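Local coordinates for protein putative aminooxidase (Propionibacterium acnes, PDB 2B9W) that probably acts as an FAD-dependent fatty acid isomerase, built on the fold of the flavin-containing amine oxidoreductases, at residues 285-290 with 359-364. Numbering follows the deposited sequence.
Sequences ACLVKE and VEKIIE
Ala285 and Leu287 pair with Glu364 and Lys361 through backbone bonds that join strand 277-288 to strand 359-373, at one edge of the mixed sheet; the short segment axes run antiparallel at 150° and approach to 4.7 Å. The register shifts by one between Ala285 and Cys286 and again between Leu287 and Val288, so this edge is bulged twice. The second shift, at Glu360 and Lys361, is a classic beta bulge, since both residues face Leu287 and both amides converge on its carbonyl: Glu360 N lies 2.7 Å from Leu287 O, while Lys361 N makes the longer bond. On the same residue, Leu287 N donates to Lys361 O in the carbonyl plane. Further along, Ile363 N reaches Ala285 O almost head-on, with a C=O...N angle of 176°, and Ala285 N gives its hydrogen to Glu364 O.

Apolar contacts divide between the two faces. On one, Cys286 SG sits 4.1 Å from Ile362 CG1 and also meets Val359 CG2; helix 341-354 covers this side through Leu349, which touches both Val359 and Ile362. Across the sheet, Leu287 lies alongside the start of the Lys361 chain and crosses Ile363 at about a right angle, CD1 meeting Ile363 CG2 at 4.0 Å, with Tyr51 packed on both Leu287 and Ile363. Glu364 CB abuts Ala285 CB, whereas its extended chain carries OE1 to a hydrogen bond with Tyr56 OH.

Charge pairing occurs at the bulge itself, between Glu360 and Lys289, which follows the end of strand 277-288. Their side chains cross roughly at right angles, and bends at chi3 and chi4 curl the lysine amine back to the carboxylate. The resulting salt bridge brings Lys289 NZ within 2.7 Å of Glu360 OE2, approaching on the anti side and 33° out of the carboxylate plane.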
ATOM      1  N   ALA A 285     -10.638  -4.320 -14.378  1.00 28.87           N
ATOM      2  CA  ALA A 285     -11.381  -5.554 -14.159  1.00 29.28           C
ATOM      3  C   ALA A 285     -11.947  -6.022 -15.512  1.00 29.68           C
ATOM      4  O   ALA A 285     -12.884  -5.424 -16.064  1.00 29.87           O
ATOM      5  CB  ALA A 285     -12.483  -5.333 -13.125  1.00 28.86           C
ATOM      6  N   CYS A 286     -11.349  -7.081 -16.037  1.00 29.22           N
ATOM      7  CA  CYS A 286     -11.608  -7.545 -17.405  1.00 30.23           C
ATOM      8  C   CYS A 286     -12.279  -8.887 -17.490  1.00 29.95           C
ATOM      9  O   CYS A 286     -12.031  -9.773 -16.673  1.00 29.86           O
ATOM     10  CB  CYS A 286     -10.303  -7.676 -18.200  1.00 30.33           C
ATOM     11  SG  CYS A 286      -9.294  -6.206 -18.254  1.00 31.72           S
ATOM     12  N   LEU A 287     -13.167  -9.009 -18.473  1.00 30.28           N
ATOM     13  CA  LEU A 287     -13.613 -10.314 -18.946  1.00 30.71           C
ATOM     14  C   LEU A 287     -12.791 -10.611 -20.183  1.00 31.14           C
ATOM     15  O   LEU A 287     -12.657  -9.740 -21.054  1.00 30.02           O
ATOM     16  CB  LEU A 287     -15.103 -10.298 -19.288  1.00 30.65           C
ATOM     17  CG  LEU A 287     -16.033  -9.970 -18.121  1.00 31.12           C
ATOM     18  CD1 LEU A 287     -17.501  -9.758 -18.690  1.00 30.82           C
ATOM     19  CD2 LEU A 287     -15.942 -11.088 -17.016  1.00 31.22           C
ATOM     20  N   VAL A 288     -12.267 -11.833 -20.272  1.00 31.61           N
ATOM     21  CA  VAL A 288     -11.337 -12.204 -21.345  1.00 32.11           C
ATOM     22  C   VAL A 288     -11.754 -13.503 -22.022  1.00 33.44           C
ATOM     23  O   VAL A 288     -12.415 -14.350 -21.402  1.00 33.82           O
ATOM     24  CB  VAL A 288      -9.850 -12.338 -20.825  1.00 32.29           C
ATOM     25  CG1 VAL A 288      -9.370 -11.040 -20.115  1.00 31.19           C
ATOM     26  CG2 VAL A 288      -9.643 -13.574 -19.911  1.00 30.40           C
ATOM     27  N   LYS A 289     -11.368 -13.659 -23.286  1.00 34.41           N
ATOM     28  CA  LYS A 289     -11.414 -14.973 -23.970  1.00 35.42           C
ATOM     29  C   LYS A 289     -10.046 -15.648 -23.873  1.00 35.23           C
ATOM     30  O   LYS A 289      -9.043 -15.011 -23.537  1.00 35.20           O
ATOM     31  CB  LYS A 289     -11.789 -14.819 -25.444  1.00 36.44           C
ATOM     32  CG  LYS A 289     -13.020 -13.987 -25.692  1.00 41.06           C
ATOM     33  CD  LYS A 289     -13.537 -14.161 -27.139  1.00 46.67           C
ATOM     34  CE  LYS A 289     -14.215 -12.903 -27.710  1.00 51.97           C
ATOM     35  NZ  LYS A 289     -15.585 -12.625 -27.170  1.00 53.53           N
ATOM     36  N   GLU A 290     -10.020 -16.944 -24.166  1.00 35.08           N
ATOM     37  CA  GLU A 290      -8.854 -17.770 -23.968  1.00 35.94           C
ATOM     38  C   GLU A 290      -8.289 -17.561 -22.543  1.00 35.15           C
ATOM     39  O   GLU A 290      -7.124 -17.204 -22.331  1.00 35.04           O
ATOM     40  CB  GLU A 290      -7.832 -17.534 -25.083  1.00 36.92           C
ATOM     41  CG  GLU A 290      -8.474 -17.607 -26.472  1.00 41.32           C
ATOM     42  CD  GLU A 290      -7.527 -17.104 -27.524  1.00 47.22           C
ATOM     43  OE1 GLU A 290      -6.578 -17.847 -27.860  1.00 53.28           O
ATOM     44  OE2 GLU A 290      -7.692 -15.958 -27.974  1.00 51.93           O
ATOM     45  N   VAL A 359      -9.214  -9.216 -24.334  1.00 33.72           N
ATOM     46  CA  VAL A 359     -10.220  -8.611 -23.482  1.00 34.55           C
ATOM     47  C   VAL A 359     -11.532  -8.519 -24.247  1.00 35.30           C
ATOM     48  O   VAL A 359     -11.553  -7.975 -25.336  1.00 35.99           O
ATOM     49  CB  VAL A 359      -9.759  -7.214 -23.000  1.00 34.04           C
ATOM     50  CG1 VAL A 359     -10.843  -6.525 -22.188  1.00 33.23           C
ATOM     51  CG2 VAL A 359      -8.467  -7.381 -22.161  1.00 34.23           C
ATOM     52  N   GLU A 360     -12.588  -9.090 -23.680  1.00 35.71           N
ATOM     53  CA  GLU A 360     -13.956  -8.997 -24.184  1.00 37.31           C
ATOM     54  C   GLU A 360     -14.646  -7.766 -23.613  1.00 36.83           C
ATOM     55  O   GLU A 360     -15.566  -7.213 -24.221  1.00 37.77           O
ATOM     56  CB  GLU A 360     -14.825 -10.202 -23.743  1.00 37.89           C
ATOM     57  CG  GLU A 360     -14.325 -11.540 -24.085  1.00 42.84           C
ATOM     58  CD  GLU A 360     -15.336 -12.664 -23.764  1.00 47.70           C
ATOM     59  OE1 GLU A 360     -15.205 -13.328 -22.697  1.00 48.22           O
ATOM     60  OE2 GLU A 360     -16.246 -12.890 -24.593  1.00 48.58           O
ATOM     61  N   LYS A 361     -14.256  -7.361 -22.416  1.00 36.54           N
ATOM     62  CA  LYS A 361     -14.991  -6.311 -21.710  1.00 35.78           C
ATOM     63  C   LYS A 361     -14.193  -5.837 -20.513  1.00 34.52           C
ATOM     64  O   LYS A 361     -13.652  -6.658 -19.778  1.00 33.36           O
ATOM     65  CB  LYS A 361     -16.340  -6.864 -21.193  1.00 35.91           C
ATOM     66  CG  LYS A 361     -17.308  -5.793 -20.669  1.00 37.98           C
ATOM     67  CD  LYS A 361     -18.043  -5.141 -21.793  1.00 41.52           C
ATOM     68  CE  LYS A 361     -19.166  -6.074 -22.296  1.00 43.84           C
ATOM     69  NZ  LYS A 361     -19.862  -5.476 -23.424  1.00 49.61           N
ATOM     70  N   ILE A 362     -14.131  -4.521 -20.339  1.00 33.13           N
ATOM     71  CA  ILE A 362     -13.673  -3.912 -19.110  1.00 32.87           C
ATOM     72  C   ILE A 362     -14.899  -3.456 -18.323  1.00 32.74           C
ATOM     73  O   ILE A 362     -15.650  -2.557 -18.756  1.00 32.20           O
ATOM     74  CB  ILE A 362     -12.701  -2.769 -19.372  1.00 32.80           C
ATOM     75  CG1 ILE A 362     -11.493  -3.299 -20.181  1.00 33.92           C
ATOM     76  CG2 ILE A 362     -12.253  -2.156 -18.067  1.00 31.62           C
ATOM     77  CD1 ILE A 362     -10.535  -2.223 -20.699  1.00 32.14           C
ATOM     78  N   ILE A 363     -15.150  -4.130 -17.204  1.00 33.58           N
ATOM     79  CA  ILE A 363     -16.362  -3.843 -16.423  1.00 35.10           C
ATOM     80  C   ILE A 363     -16.112  -2.769 -15.370  1.00 34.82           C
ATOM     81  O   ILE A 363     -17.043  -2.119 -14.906  1.00 35.05           O
ATOM     82  CB  ILE A 363     -17.021  -5.123 -15.794  1.00 35.93           C
ATOM     83  CG1 ILE A 363     -16.292  -5.609 -14.545  1.00 37.99           C
ATOM     84  CG2 ILE A 363     -17.158  -6.260 -16.839  1.00 35.69           C
ATOM     85  CD1 ILE A 363     -17.160  -6.519 -13.649  1.00 38.48           C
ATOM     86  N   GLU A 364     -14.852  -2.581 -14.993  1.00 34.54           N
ATOM     87  CA  GLU A 364     -14.493  -1.589 -13.969  1.00 34.90           C
ATOM     88  C   GLU A 364     -13.043  -1.167 -14.193  1.00 35.16           C
ATOM     89  O   GLU A 364     -12.175  -1.995 -14.533  1.00 32.88           O
ATOM     90  CB  GLU A 364     -14.659  -2.180 -12.539  1.00 35.03           C
ATOM     91  CG  GLU A 364     -14.539  -1.138 -11.438  1.00 36.26           C
ATOM     92  CD  GLU A 364     -14.846  -1.614 -10.095  1.00 35.18           C
ATOM     93  OE1 GLU A 364     -15.266  -2.807  -9.896  1.00 33.60           O
ATOM     94  OE2 GLU A 364     -14.657  -0.765  -9.176  1.00 40.84           O
TER